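Diaminopimelate decarboxylase (Phaeodactylum tricornutum, PDB 7JPJ) probably decarboxylates diaminopimelate to lysine, the last step of lysine biosynthesis, with pyridoxal 5'-phosphate as cofactor. Local coordinates at residues K36-A41 / L68-S73; R56-A61 / H77-S82; S206-E211 / G246-D251; Y239-N244 / G281-A286. All coordinates share one frame; numbering follows the deposited sequence.

Contact 1: K36-A41 / L68-S73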
loop_
_atom_site.group_PDB
_atom_site.type_symbol
_atom_site.label_atom_id
_atom_site.label_comp_id
_atom_site.label_asym_id
_atom_site.label_seq_id
_atom_site.Cartn_x
_atom_site.Cartn_y
_atom_site.Cartn_z
ATOM N N LYS A 36 24.639 2.081 10.413
ATOM C CA LYS A 36 24.291 2.374 9.027
ATOM C C LYS A 36 23.700 3.772 8.869
ATOM O O LYS A 36 23.803 4.367 7.790
ATOM C CB LYS A 36 23.320 1.318 8.498
ATOM C CG LYS A 36 23.998 0.064 7.967
ATOM C CD LYS A 36 24.620 0.324 6.607
ATOM C CE LYS A 36 25.444 -0.855 6.132
ATOM N NZ LYS A 36 25.950 -0.646 4.747
ATOM N N LEU A 37 23.078 4.310 9.920
ATOM C CA LEU A 37 22.591 5.684 9.854
ATOM C C LEU A 37 23.739 6.685 9.888
ATOM O O LEU A 37 23.655 7.746 9.258
ATOM C CB LEU A 37 21.621 5.959 11.002
ATOM C CG LEU A 37 20.232 5.323 10.928
ATOM C CD1 LEU A 37 19.537 5.440 12.271
ATOM C CD2 LEU A 37 19.394 5.964 9.829
ATOM N N GLU A 38 24.814 6.365 10.613
ATOM C CA GLU A 38 25.943 7.283 10.720
ATOM C C GLU A 38 26.709 7.381 9.407
ATOM O O GLU A 38 27.168 8.465 9.030
ATOM C CB GLU A 38 26.870 6.837 11.850
ATOM C CG GLU A 38 27.699 7.958 12.439
ATOM C CD GLU A 38 28.795 7.454 13.356
ATOM O OE1 GLU A 38 29.693 6.733 12.871
ATOM O OE2 GLU A 38 28.762 7.782 14.560
ATOM N N GLU A 39 26.866 6.255 8.704
ATOM C CA GLU A 39 27.548 6.272 7.412
ATOM C C GLU A 39 26.816 7.151 6.409
ATOM O O GLU A 39 27.443 7.927 5.680
ATOM C CB GLU A 39 27.683 4.849 6.872
ATOM C CG GLU A 39 28.286 3.859 7.853
ATOM C CD GLU A 39 28.360 2.450 7.285
ATOM O OE1 GLU A 39 27.823 2.228 6.174
ATOM O OE2 GLU A 39 28.964 1.572 7.941
ATOM N N ALA A 40 25.487 7.041 6.352
ATOM C CA ALA A 40 24.723 7.834 5.396
ATOM C C ALA A 40 24.714 9.306 5.785
ATOM O O ALA A 40 24.845 10.183 4.921
ATOM C CB ALA A 40 23.298 7.298 5.284
ATOM N N ALA A 41 24.564 9.595 7.079
ATOM C CA ALA A 41 24.566 10.980 7.539
ATOM C C ALA A 41 25.888 11.662 7.215
ATOM O O ALA A 41 25.912 12.780 6.689
ATOM C CB ALA A 41 24.284 11.034 9.040
ATOM N N LEU A 68 14.278 10.781 13.586
ATOM C CA LEU A 68 14.272 12.240 13.566
ATOM C C LEU A 68 15.223 12.803 14.612
ATOM O O LEU A 68 15.993 13.728 14.333
ATOM C CB LEU A 68 12.856 12.765 13.797
ATOM C CG LEU A 68 11.822 12.488 12.710
ATOM C CD1 LEU A 68 10.518 13.187 13.054
ATOM C CD2 LEU A 68 12.337 12.932 11.353
ATOM N N LYS A 69 15.179 12.256 15.828
ATOM C CA LYS A 69 16.055 12.743 16.887
ATOM C C LYS A 69 17.522 12.505 16.547
ATOM O O LYS A 69 18.382 13.337 16.861
ATOM C CB LYS A 69 15.696 12.076 18.216
ATOM C CG LYS A 69 14.339 12.479 18.773
ATOM C CD LYS A 69 13.983 11.652 20.000
ATOM C CE LYS A 69 12.547 11.897 20.453
ATOM N NZ LYS A 69 12.316 13.307 20.882
ATOM N N TYR A 70 17.826 11.379 15.896
ATOM C CA TYR A 70 19.216 11.079 15.566
ATOM C C TYR A 70 19.745 12.026 14.495
ATOM O O TYR A 70 20.845 12.576 14.628
ATOM C CB TYR A 70 19.366 9.630 15.108
ATOM C CG TYR A 70 20.761 9.356 14.612
ATOM C CD1 TYR A 70 21.800 9.141 15.505
ATOM C CD2 TYR A 70 21.054 9.358 13.252
ATOM C CE1 TYR A 70 23.086 8.913 15.064
ATOM C CE2 TYR A 70 22.341 9.133 12.800
ATOM C CZ TYR A 70 23.351 8.910 13.711
ATOM O OH TYR A 70 24.634 8.683 13.275
ATOM N N PHE A 71 18.987 12.211 13.411
ATOM C CA PHE A 71 19.424 13.116 12.354
ATOM C C PHE A 71 19.465 14.560 12.833
ATOM O O PHE A 71 20.234 15.366 12.300
ATOM C CB PHE A 71 18.513 12.993 11.136
ATOM C CG PHE A 71 18.728 11.738 10.335
ATOM C CD1 PHE A 71 19.974 11.137 10.281
ATOM C CD2 PHE A 71 17.681 11.167 9.628
ATOM C CE1 PHE A 71 20.171 9.984 9.538
ATOM C CE2 PHE A 71 17.872 10.017 8.887
ATOM C CZ PHE A 71 19.118 9.423 8.842
ATOM N N HIS A 72 18.653 14.910 13.833
ATOM C CA HIS A 72 18.737 16.254 14.393
ATOM C C HIS A 72 20.046 16.452 15.147
ATOM O O HIS A 72 20.673 17.514 15.046
ATOM C CB HIS A 72 17.538 16.526 15.304
ATOM C CG HIS A 72 17.513 17.913 15.866
ATOM N ND1 HIS A 72 17.359 18.171 17.212
ATOM C CD2 HIS A 72 17.641 19.120 15.264
ATOM C CE1 HIS A 72 17.387 19.477 17.413
ATOM N NE2 HIS A 72 17.559 20.074 16.248
ATOM N N SER A 73 20.479 15.439 15.902
ATOM C CA SER A 73 21.750 15.523 16.611
ATOM C C SER A 73 22.936 15.627 15.662
ATOM O O SER A 73 24.011 16.078 16.075
ATOM C CB SER A 73 21.919 14.307 17.523
ATOM O OG SER A 73 21.968 13.112 16.764
#
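Tyr-70 turns its CG anti to the backbone N (chi1 173°), which sends its ring across to Leu-37 and Glu-38 of the facing helix. Phe-71 takes the other course. Its CG lies anti to the carbonyl carbon (chi1 -74°), and the far end of the ring reaches Leu-37 and Ala-41. Leu-37 is thus met by both rings. Its CB lies 3.7 Å from CE2 of Tyr-70, while its CD2 branch lies 3.6 Å from CZ of Phe-71. The Leu-37 and Phe-71 side chains cross at about a right angle. CB of Ala-41 is a looser neighbour, 4.3 Å from CE1 of Phe-71. The segments belong to helices 34-45 and 65-73, which flank strand 53-58 in sequence. Helix 65-73 is the connecting helix of a beta-alpha-beta unit in the TIM-barrel-like cofactor domain. The two short helix axes come no nearer than 11.1 Å, a wide spacing, spanned by the aromatic rings. The axes cross at -43°. Tyr-70 OH sits by CA and CB of Glu-38, at the start of that side chain. With an alanine in place of Tyr-70, the Leu-37 CB and the foot of Glu-38 would probably lose their cover, and a gap would open between the helices. Deeper in, Phe-71 also packs on Leu-284 and Val-285 of helix 282-285, and Leu-37 touches Val-285 as well.

Contact 2: R56-A61 / H77-S82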
loop_
_atom_site.group_PDB
_atom_site.type_symbol
_atom_site.label_atom_id
_atom_site.label_comp_id
_atom_site.label_asym_id
_atom_site.label_seq_id
_atom_site.Cartn_x
_atom_site.Cartn_y
_atom_site.Cartn_z
ATOM N N ARG A 56 18.630 18.050 4.248
ATOM C CA ARG A 56 17.287 17.857 4.775
ATOM C C ARG A 56 16.893 16.394 4.629
ATOM O O ARG A 56 17.030 15.817 3.547
ATOM C CB ARG A 56 16.274 18.744 4.048
ATOM C CG ARG A 56 16.685 20.198 3.925
ATOM C CD ARG A 56 15.474 21.096 3.730
ATOM N NE ARG A 56 15.197 21.883 4.926
ATOM C CZ ARG A 56 15.412 23.190 5.025
ATOM N NH1 ARG A 56 15.899 23.860 3.997
ATOM N NH2 ARG A 56 15.135 23.830 6.152
ATOM N N TYR A 57 16.405 15.801 5.713
ATOM C CA TYR A 57 15.903 14.434 5.664
ATOM C C TYR A 57 14.453 14.445 5.194
ATOM O O TYR A 57 13.606 15.110 5.798
ATOM C CB TYR A 57 16.020 13.764 7.031
ATOM C CG TYR A 57 15.332 12.415 7.120
ATOM C CD1 TYR A 57 15.463 11.474 6.104
ATOM C CD2 TYR A 57 14.563 12.079 8.224
ATOM C CE1 TYR A 57 14.839 10.242 6.184
ATOM C CE2 TYR A 57 13.939 10.849 8.314
ATOM C CZ TYR A 57 14.079 9.936 7.291
ATOM O OH TYR A 57 13.456 8.711 7.378
ATOM N N ALA A 58 14.174 13.717 4.117
ATOM C CA ALA A 58 12.811 13.544 3.617
ATOM C C ALA A 58 12.122 12.505 4.492
ATOM O O ALA A 58 12.118 11.311 4.191
ATOM C CB ALA A 58 12.825 13.125 2.151
ATOM N N MET A 59 11.518 12.968 5.591
ATOM C CA MET A 59 11.021 12.059 6.619
ATOM C C MET A 59 9.919 11.135 6.121
ATOM O O MET A 59 9.594 10.165 6.816
ATOM C CB MET A 59 10.499 12.841 7.824
ATOM C CG MET A 59 9.396 13.829 7.491
ATOM S SD MET A 59 8.851 14.762 8.933
ATOM C CE MET A 59 8.183 13.448 9.947
ATOM N N LYS A 60 9.336 11.411 4.950
ATOM C CA LYS A 60 8.320 10.524 4.391
ATOM C C LYS A 60 8.848 9.115 4.161
ATOM O O LYS A 60 8.052 8.180 4.028
ATOM C CB LYS A 60 7.783 11.098 3.079
ATOM C CG LYS A 60 8.739 10.954 1.903
ATOM C CD LYS A 60 8.373 11.895 0.767
ATOM C CE LYS A 60 9.359 11.784 -0.383
ATOM N NZ LYS A 60 9.175 12.871 -1.381
ATOM N N ALA A 61 10.171 8.941 4.113
ATOM C CA ALA A 61 10.751 7.622 3.904
ATOM C C ALA A 61 10.728 6.778 5.172
ATOM O O ALA A 61 10.629 5.549 5.087
ATOM C CB ALA A 61 12.182 7.760 3.385
ATOM N N HIS A 77 18.598 18.686 8.758
ATOM C CA HIS A 77 17.283 19.294 8.878
ATOM C C HIS A 77 16.218 18.339 8.333
ATOM O O HIS A 77 16.495 17.180 8.012
ATOM C CB HIS A 77 17.273 20.651 8.179
ATOM C CG HIS A 77 18.147 21.676 8.839
ATOM N ND1 HIS A 77 17.836 23.018 8.860
ATOM C CD2 HIS A 77 19.320 21.551 9.502
ATOM C CE1 HIS A 77 18.783 23.677 9.505
ATOM N NE2 HIS A 77 19.695 22.809 9.905
ATOM N N VAL A 78 14.979 18.816 8.223
ATOM C CA VAL A 78 13.840 17.980 7.859
ATOM C C VAL A 78 13.110 18.614 6.682
ATOM O O VAL A 78 12.867 19.827 6.675
ATOM C CB VAL A 78 12.884 17.783 9.052
ATOM C CG1 VAL A 78 11.471 17.481 8.576
ATOM C CG2 VAL A 78 13.389 16.674 9.957
ATOM N N ASP A 79 12.770 17.793 5.684
ATOM C CA ASP A 79 11.900 18.177 4.575
ATOM C C ASP A 79 10.573 17.440 4.735
ATOM O O ASP A 79 10.521 16.211 4.612
ATOM C CB ASP A 79 12.552 17.856 3.230
ATOM C CG ASP A 79 11.533 17.650 2.113
ATOM O OD1 ASP A 79 10.619 18.497 1.951
ATOM O OD2 ASP A 79 11.652 16.636 1.389
ATOM N N ALA A 80 9.505 18.191 4.995
ATOM C CA ALA A 80 8.202 17.619 5.304
ATOM C C ALA A 80 7.296 17.641 4.079
ATOM O O ALA A 80 7.331 18.584 3.283
ATOM C CB ALA A 80 7.540 18.376 6.455
ATOM N N SER A 81 6.477 16.596 3.942
ATOM C CA SER A 81 5.600 16.432 2.791
ATOM C C SER A 81 4.167 16.878 3.051
ATOM O O SER A 81 3.362 16.887 2.114
ATOM C CB SER A 81 5.591 14.967 2.345
ATOM O OG SER A 81 6.840 14.600 1.801
ATOM N N SER A 82 3.826 17.222 4.290
ATOM C CA SER A 82 2.484 17.685 4.610
ATOM C C SER A 82 2.530 18.389 5.955
ATOM O O SER A 82 3.502 18.268 6.705
ATOM C CB SER A 82 1.472 16.531 4.643
ATOM O OG SER A 82 1.749 15.631 5.703
HETATM O O HOH W 1 8.882 14.152 3.622
#
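Strands 53-58 and 77-80 run parallel here, joined by Tyr-57 N to His-77 O (2.7 Å) and Asp-79 N to Tyr-57 O (2.8 Å). They are neighbouring strands of the TIM-barrel-like domain, linked through helix 65-73. Arg-56, His-77 and Asp-79 start from one face of the sheet; Tyr-57 and Val-78 start from the other. NH2 of Arg-56 comes to the edge of the His-77 imidazole, 3.9 Å from ND1, with guanidinium and ring planes 81° apart. The charge of Arg-56 is met elsewhere, by a salt bridge to Glu-277. Met-59 follows in a 3-10 turn; its CG lies between the backbone N and the carbonyl carbon (chi1 58°), and its SD rests 3.8 Å from Val-78 CG1. Lys-60, the predicted cofactor-attachment lysine, unmodified in this structure, lays its CD beside Ser-81 OG. It also packs on Cys-357 of the second subunit. One water is held three ways where the strands part. It accepts from Lys-60 N (3.1 Å) and Ser-81 OG (2.8 Å) and donates to Asp-79 O (2.8 Å). This water makes a polar link between the segments where the strands give way to turns, and probably steadies the backbone at Lys-60.

Contact 3: S206-E211 / G246-D251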
loop_
_atom_site.group_PDB
_atom_site.type_symbol
_atom_site.label_atom_id
_atom_site.label_comp_id
_atom_site.label_asym_id
_atom_site.label_seq_id
_atom_site.Cartn_x
_atom_site.Cartn_y
_atom_site.Cartn_z
ATOM N N SER A 206 18.290 12.263 -10.925
ATOM C CA SER A 206 18.186 10.809 -10.911
ATOM C C SER A 206 19.485 10.217 -11.437
ATOM O O SER A 206 20.280 10.898 -12.091
ATOM C CB SER A 206 16.997 10.319 -11.747
ATOM O OG SER A 206 17.245 10.492 -13.133
ATOM N N GLY A 207 19.687 8.936 -11.144
ATOM C CA GLY A 207 20.874 8.251 -11.611
ATOM C C GLY A 207 22.132 8.655 -10.853
ATOM O O GLY A 207 22.102 9.375 -9.852
ATOM N N SER A 208 23.263 8.168 -11.368
ATOM C CA SER A 208 24.572 8.396 -10.767
ATOM C C SER A 208 25.554 8.984 -11.773
ATOM O O SER A 208 26.769 8.821 -11.633
ATOM C CB SER A 208 25.132 7.103 -10.178
ATOM O OG SER A 208 24.139 6.402 -9.450
ATOM N N ASP A 209 25.045 9.654 -12.802
ATOM C CA ASP A 209 25.905 10.292 -13.788
ATOM C C ASP A 209 26.240 11.701 -13.329
ATOM O O ASP A 209 25.325 12.520 -13.167
ATOM C CB ASP A 209 25.232 10.340 -15.145
ATOM C CG ASP A 209 26.099 11.010 -16.204
ATOM O OD1 ASP A 209 27.319 11.164 -15.977
ATOM O OD2 ASP A 209 25.562 11.375 -17.270
ATOM N N PRO A 210 27.514 12.027 -13.109
ATOM C CA PRO A 210 27.852 13.398 -12.700
ATOM C C PRO A 210 27.454 14.444 -13.726
ATOM O O PRO A 210 27.086 15.563 -13.344
ATOM C CB PRO A 210 29.374 13.340 -12.506
ATOM C CG PRO A 210 29.676 11.893 -12.281
ATOM C CD PRO A 210 28.691 11.142 -13.120
ATOM N N GLU A 211 27.506 14.115 -15.018
ATOM C CA GLU A 211 27.152 15.077 -16.053
ATOM C C GLU A 211 25.647 15.297 -16.168
ATOM O O GLU A 211 25.225 16.303 -16.750
ATOM C CB GLU A 211 27.728 14.630 -17.402
ATOM C CG GLU A 211 27.849 15.714 -18.496
ATOM C CD GLU A 211 28.539 17.018 -18.071
ATOM O OE1 GLU A 211 28.587 17.943 -18.914
ATOM O OE2 GLU A 211 29.079 17.122 -16.947
ATOM N N GLY A 246 25.509 -5.566 -7.842
ATOM C CA GLY A 246 25.549 -5.170 -9.228
ATOM C C GLY A 246 24.956 -3.801 -9.497
ATOM O O GLY A 246 25.415 -3.109 -10.413
ATOM N N GLU A 247 23.948 -3.399 -8.731
ATOM C CA GLU A 247 23.364 -2.078 -8.889
ATOM C C GLU A 247 24.294 -1.023 -8.302
ATOM O O GLU A 247 24.992 -1.263 -7.313
ATOM C CB GLU A 247 21.989 -2.017 -8.222
ATOM C CG GLU A 247 20.993 -3.016 -8.802
ATOM C CD GLU A 247 19.713 -3.127 -7.994
ATOM O OE1 GLU A 247 19.737 -2.837 -6.778
ATOM O OE2 GLU A 247 18.679 -3.514 -8.580
ATOM N N VAL A 248 24.310 0.152 -8.928
ATOM C CA VAL A 248 25.262 1.205 -8.592
ATOM C C VAL A 248 24.612 2.187 -7.626
ATOM O O VAL A 248 23.505 2.680 -7.877
ATOM C CB VAL A 248 25.767 1.926 -9.855
ATOM C CG1 VAL A 248 26.497 3.209 -9.484
ATOM C CG2 VAL A 248 26.681 1.010 -10.658
ATOM N N THR A 249 25.299 2.460 -6.519
ATOM C CA THR A 249 24.923 3.524 -5.599
ATOM C C THR A 249 25.587 4.823 -6.038
ATOM O O THR A 249 26.751 4.830 -6.446
ATOM C CB THR A 249 25.340 3.170 -4.167
ATOM O OG1 THR A 249 24.570 2.053 -3.705
ATOM C CG2 THR A 249 25.132 4.345 -3.222
ATOM N N THR A 250 24.835 5.920 -5.966
ATOM C CA THR A 250 25.365 7.214 -6.374
ATOM C C THR A 250 26.569 7.598 -5.521
ATOM O O THR A 250 26.525 7.518 -4.290
ATOM C CB THR A 250 24.284 8.289 -6.265
ATOM O OG1 THR A 250 23.107 7.866 -6.964
ATOM C CG2 THR A 250 24.777 9.597 -6.863
ATOM N N ASP A 251 27.649 8.007 -6.181
ATOM C CA ASP A 251 28.829 8.532 -5.501
ATOM C C ASP A 251 28.638 10.033 -5.319
ATOM O O ASP A 251 28.736 10.799 -6.283
ATOM C CB ASP A 251 30.095 8.223 -6.296
ATOM C CG ASP A 251 31.357 8.311 -5.450
ATOM O OD1 ASP A 251 31.341 9.003 -4.409
ATOM O OD2 ASP A 251 32.370 7.685 -5.827
#
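Thr-250 OG1 has two hydrogen-bond partners: Ser-208 OG at 3.1 Å and the backbone N of Lys-240. The Ser-208 to Thr-250 link is a hydroxyl-to-hydroxyl hydrogen bond. Thr-250 places OG1 anti to its carbonyl carbon (chi1 -52°), which brings the oxygen up to Ser-208. A valine in place of Thr-250 would keep the branched shape but would probably leave Ser-208 OG and Lys-240 N without their common mate. The CG2 branch of Thr-250 goes instead to the backbone, 4.0 Å from Gly-207 O. That carbonyl accepts a hydrogen bond from Trp-213 NE1. Beside the hydroxyl pair, Val-248 leans in with CG1, 4.0 Å from Ser-208 OG. Both touching stretches are loop, after strands 196-201 and 232-234 of the TIM-barrel-like domain, and run into helices 210-222 and 252-270. Asp-209 is the N-cap of helix 210-222. Its OD1 accepts from Glu-211 N at 3.1 Å, and the donor stands well above the carboxylate plane. Asp-251 holds the matching place before helix 252-270, where its OD2 also makes a salt bridge with Lys-254. The backbone O of Thr-250 accepts a hydrogen bond from OH of Tyr-283, in helix 282-285. Thus one threonine hydroxyl ties together the residues that precede two helix N-caps, and links them to the backbone of Lys-240, a residue of the D-lysine pocket.

Contact 4: Y239-N244 / G281-A286. With DLY (D-lysine), chain C; SO4 (sulfate ion), chain D.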
loop_
_atom_site.group_PDB
_atom_site.type_symbol
_atom_site.label_atom_id
_atom_site.label_comp_id
_atom_site.label_asym_id
_atom_site.label_seq_id
_atom_site.Cartn_x
_atom_site.Cartn_y
_atom_site.Cartn_z
ATOM N N TYR A 239 18.918 10.544 -5.071
ATOM C CA TYR A 239 20.188 9.831 -5.159
ATOM C C TYR A 239 19.962 8.333 -5.014
ATOM O O TYR A 239 19.390 7.873 -4.020
ATOM C CB TYR A 239 21.141 10.355 -4.084
ATOM C CG TYR A 239 21.025 11.852 -3.933
ATOM C CD1 TYR A 239 21.594 12.704 -4.867
ATOM C CD2 TYR A 239 20.304 12.412 -2.889
ATOM C CE1 TYR A 239 21.471 14.071 -4.751
ATOM C CE2 TYR A 239 20.173 13.780 -2.766
ATOM C CZ TYR A 239 20.757 14.604 -3.701
ATOM O OH TYR A 239 20.628 15.968 -3.586
ATOM N N LYS A 240 20.402 7.573 -6.010
ATOM C CA LYS A 240 20.037 6.169 -6.093
ATOM C C LYS A 240 20.892 5.322 -5.159
ATOM O O LYS A 240 22.085 5.577 -4.974
ATOM C CB LYS A 240 20.167 5.666 -7.531
ATOM C CG LYS A 240 18.854 5.145 -8.120
ATOM C CD LYS A 240 17.731 6.187 -8.022
ATOM C CE LYS A 240 16.410 5.656 -8.593
ATOM N NZ LYS A 240 15.202 6.107 -7.827
ATOM N N VAL A 241 20.262 4.314 -4.563
ATOM C CA VAL A 241 20.918 3.368 -3.671
ATOM C C VAL A 241 20.801 1.983 -4.291
ATOM O O VAL A 241 19.694 1.533 -4.609
ATOM C CB VAL A 241 20.297 3.387 -2.261
ATOM C CG1 VAL A 241 20.930 2.321 -1.381
ATOM C CG2 VAL A 241 20.443 4.758 -1.633
ATOM N N GLY A 242 21.938 1.314 -4.466
ATOM C CA GLY A 242 21.936 -0.034 -4.998
ATOM C C GLY A 242 21.808 -1.077 -3.910
ATOM O O GLY A 242 22.802 -1.460 -3.288
ATOM N N ARG A 243 20.584 -1.543 -3.665
ATOM C CA ARG A 243 20.376 -2.540 -2.620
ATOM C C ARG A 243 20.988 -3.882 -3.003
ATOM O O ARG A 243 21.593 -4.558 -2.164
ATOM C CB ARG A 243 18.883 -2.697 -2.337
ATOM C CG ARG A 243 18.205 -1.437 -1.833
ATOM C CD ARG A 243 16.705 -1.640 -1.739
ATOM N NE ARG A 243 16.004 -0.454 -1.256
ATOM C CZ ARG A 243 15.656 0.572 -2.024
ATOM N NH1 ARG A 243 15.951 0.563 -3.316
ATOM N NH2 ARG A 243 15.012 1.607 -1.502
ATOM N N ASN A 244 20.848 -4.280 -4.261
ATOM C CA ASN A 244 21.277 -5.593 -4.711
ATOM C C ASN A 244 22.654 -5.520 -5.355
ATOM O O ASN A 244 23.054 -4.487 -5.900
ATOM C CB ASN A 244 20.266 -6.176 -5.697
ATOM C CG ASN A 244 18.846 -6.102 -5.178
ATOM O OD1 ASN A 244 18.421 -6.937 -4.380
ATOM N ND2 ASN A 244 18.108 -5.089 -5.619
ATOM N N GLY A 281 16.079 11.075 0.829
ATOM C CA GLY A 281 15.247 10.220 1.648
ATOM C C GLY A 281 15.770 8.799 1.653
ATOM O O GLY A 281 16.192 8.282 2.693
ATOM N N THR A 282 15.755 8.168 0.476
ATOM C CA THR A 282 16.284 6.816 0.338
ATOM C C THR A 282 17.740 6.742 0.791
ATOM O O THR A 282 18.113 5.864 1.575
ATOM C CB THR A 282 16.146 6.360 -1.115
ATOM O OG1 THR A 282 14.771 6.433 -1.510
ATOM C CG2 THR A 282 16.644 4.934 -1.282
ATOM N N TYR A 283 18.571 7.678 0.326
ATOM C CA TYR A 283 20.008 7.606 0.583
ATOM C C TYR A 283 20.350 7.621 2.068
ATOM O O TYR A 283 21.443 7.186 2.441
ATOM C CB TYR A 283 20.725 8.760 -0.121
ATOM C CG TYR A 283 22.170 8.471 -0.466
ATOM C CD1 TYR A 283 22.509 7.892 -1.683
ATOM C CD2 TYR A 283 23.196 8.781 0.422
ATOM C CE1 TYR A 283 23.832 7.627 -2.005
ATOM C CE2 TYR A 283 24.519 8.519 0.108
ATOM C CZ TYR A 283 24.831 7.944 -1.106
ATOM O OH TYR A 283 26.145 7.683 -1.422
ATOM N N LEU A 284 19.446 8.094 2.921
ATOM C CA LEU A 284 19.758 8.221 4.338
ATOM C C LEU A 284 19.327 7.018 5.167
ATOM O O LEU A 284 19.982 6.709 6.170
ATOM C CB LEU A 284 19.105 9.482 4.906
ATOM C CG LEU A 284 19.871 10.795 4.756
ATOM C CD1 LEU A 284 18.941 11.968 4.986
ATOM C CD2 LEU A 284 21.039 10.849 5.729
ATOM N N VAL A 285 18.254 6.325 4.782
ATOM C CA VAL A 285 17.634 5.352 5.677
ATOM C C VAL A 285 17.440 3.986 5.025
ATOM O O VAL A 285 17.131 3.008 5.716
ATOM C CB VAL A 285 16.286 5.883 6.206
ATOM C CG1 VAL A 285 16.495 7.104 7.089
ATOM C CG2 VAL A 285 15.348 6.205 5.054
ATOM N N ALA A 286 17.608 3.898 3.703
ATOM C CA ALA A 286 17.318 2.658 2.986
ATOM C C ALA A 286 18.093 1.467 3.536
ATOM O O ALA A 286 17.494 0.530 4.075
ATOM C CB ALA A 286 17.615 2.809 1.493
HETATM N N DLY C . 15.451 1.451 -7.721
HETATM C CA DLY C . 14.676 2.115 -6.678
HETATM C C DLY C . 15.588 2.814 -5.663
HETATM O O DLY C . 16.807 2.918 -5.848
HETATM C CB DLY C . 13.704 3.121 -7.301
HETATM C CG DLY C . 12.534 3.514 -6.404
HETATM C CD DLY C . 11.564 4.424 -7.146
HETATM C CE DLY C . 10.493 4.989 -6.223
HETATM N NZ DLY C . 9.649 6.007 -6.916
HETATM O OXT DLY C . 15.126 3.296 -4.624
HETATM S S SO4 D . 14.224 10.001 -2.386
HETATM O O1 SO4 D . 14.556 8.727 -3.019
HETATM O O2 SO4 D . 15.446 10.782 -2.198
HETATM O O3 SO4 D . 13.597 9.761 -1.090
HETATM O O4 SO4 D . 13.289 10.732 -3.238
HETATM O O HOH W 2 17.952 9.408 -1.804
#
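The D-lysine pocket and an anion site meet in this contact, beside the end of strand 275-278 in the TIM-barrel-like domain. Loop 239-244 supplies Lys-240, Val-241 and Arg-243 to the pocket. A sulfate, probably from the crystallisation liquor, sits at the N-terminal end of the short helix 282-285. It accepts from Gly-281 N, from Thr-282 N and from Thr-282 OG1, the last at 2.8 Å to sulfate O1. Gly-238 N and Tyr-395 OH also bond to it. In this family of fold-type III enzymes, such a site probably receives the cofactor phosphate, and the helix end would favour an anion. Arg-243 stretches its chain from CG to NE, and NH1 gives a fairly straight bond to OXT of the D-lysine (3.1 Å, 164°). The carboxylate comes in at the edge of the guanidinium. Arg-243 NE is hydrogen-bonded to Gly-391 O, and Arg-321 is a further pocket residue close by. Lys-240 runs along the ligand, with Lys-240 NZ 3.4 Å from CB of the D-lysine. Between loop and helix the packing is mostly apolar; NH2 of Arg-243 also lies by CG2 of Thr-282. Val-241 sends CG2, anti to its carbonyl carbon, to CG2 of Thr-282 (3.8 Å) and CD1 of Tyr-283 (3.8 Å). CB of Tyr-239 meets the same CD1 at 3.7 Å. Beside these, one water accepts from Tyr-283 N and donates to Tyr-239 O and to sulfate O2, 2.9 Å away.

How the contacts relate
Contacts 1, 2 and 4 meet around Tyr-57. Phe-71 CD2 of contact 1 lies 3.5 Å from Tyr-57 CD2 of contact 2, the rings edge-to-face. Tyr-57 OH lies 3.5 Å from Val-285 CG1 of contact 4. Contact 3 stands apart from contacts 1 and 2: nearest atoms are about 9 and 13 Å away. It joins contact 4 directly, through Thr-249 OG1 and Gly-242 N at 2.8 Å. Contact 4 holds the ligand residues. Its Thr-282 side chain is about 8 Å from that of Lys-60 in contact 2, the predicted cofactor-attachment site. In contact 1 the Phe-71 side chain is about 12 Å from that of Lys-60.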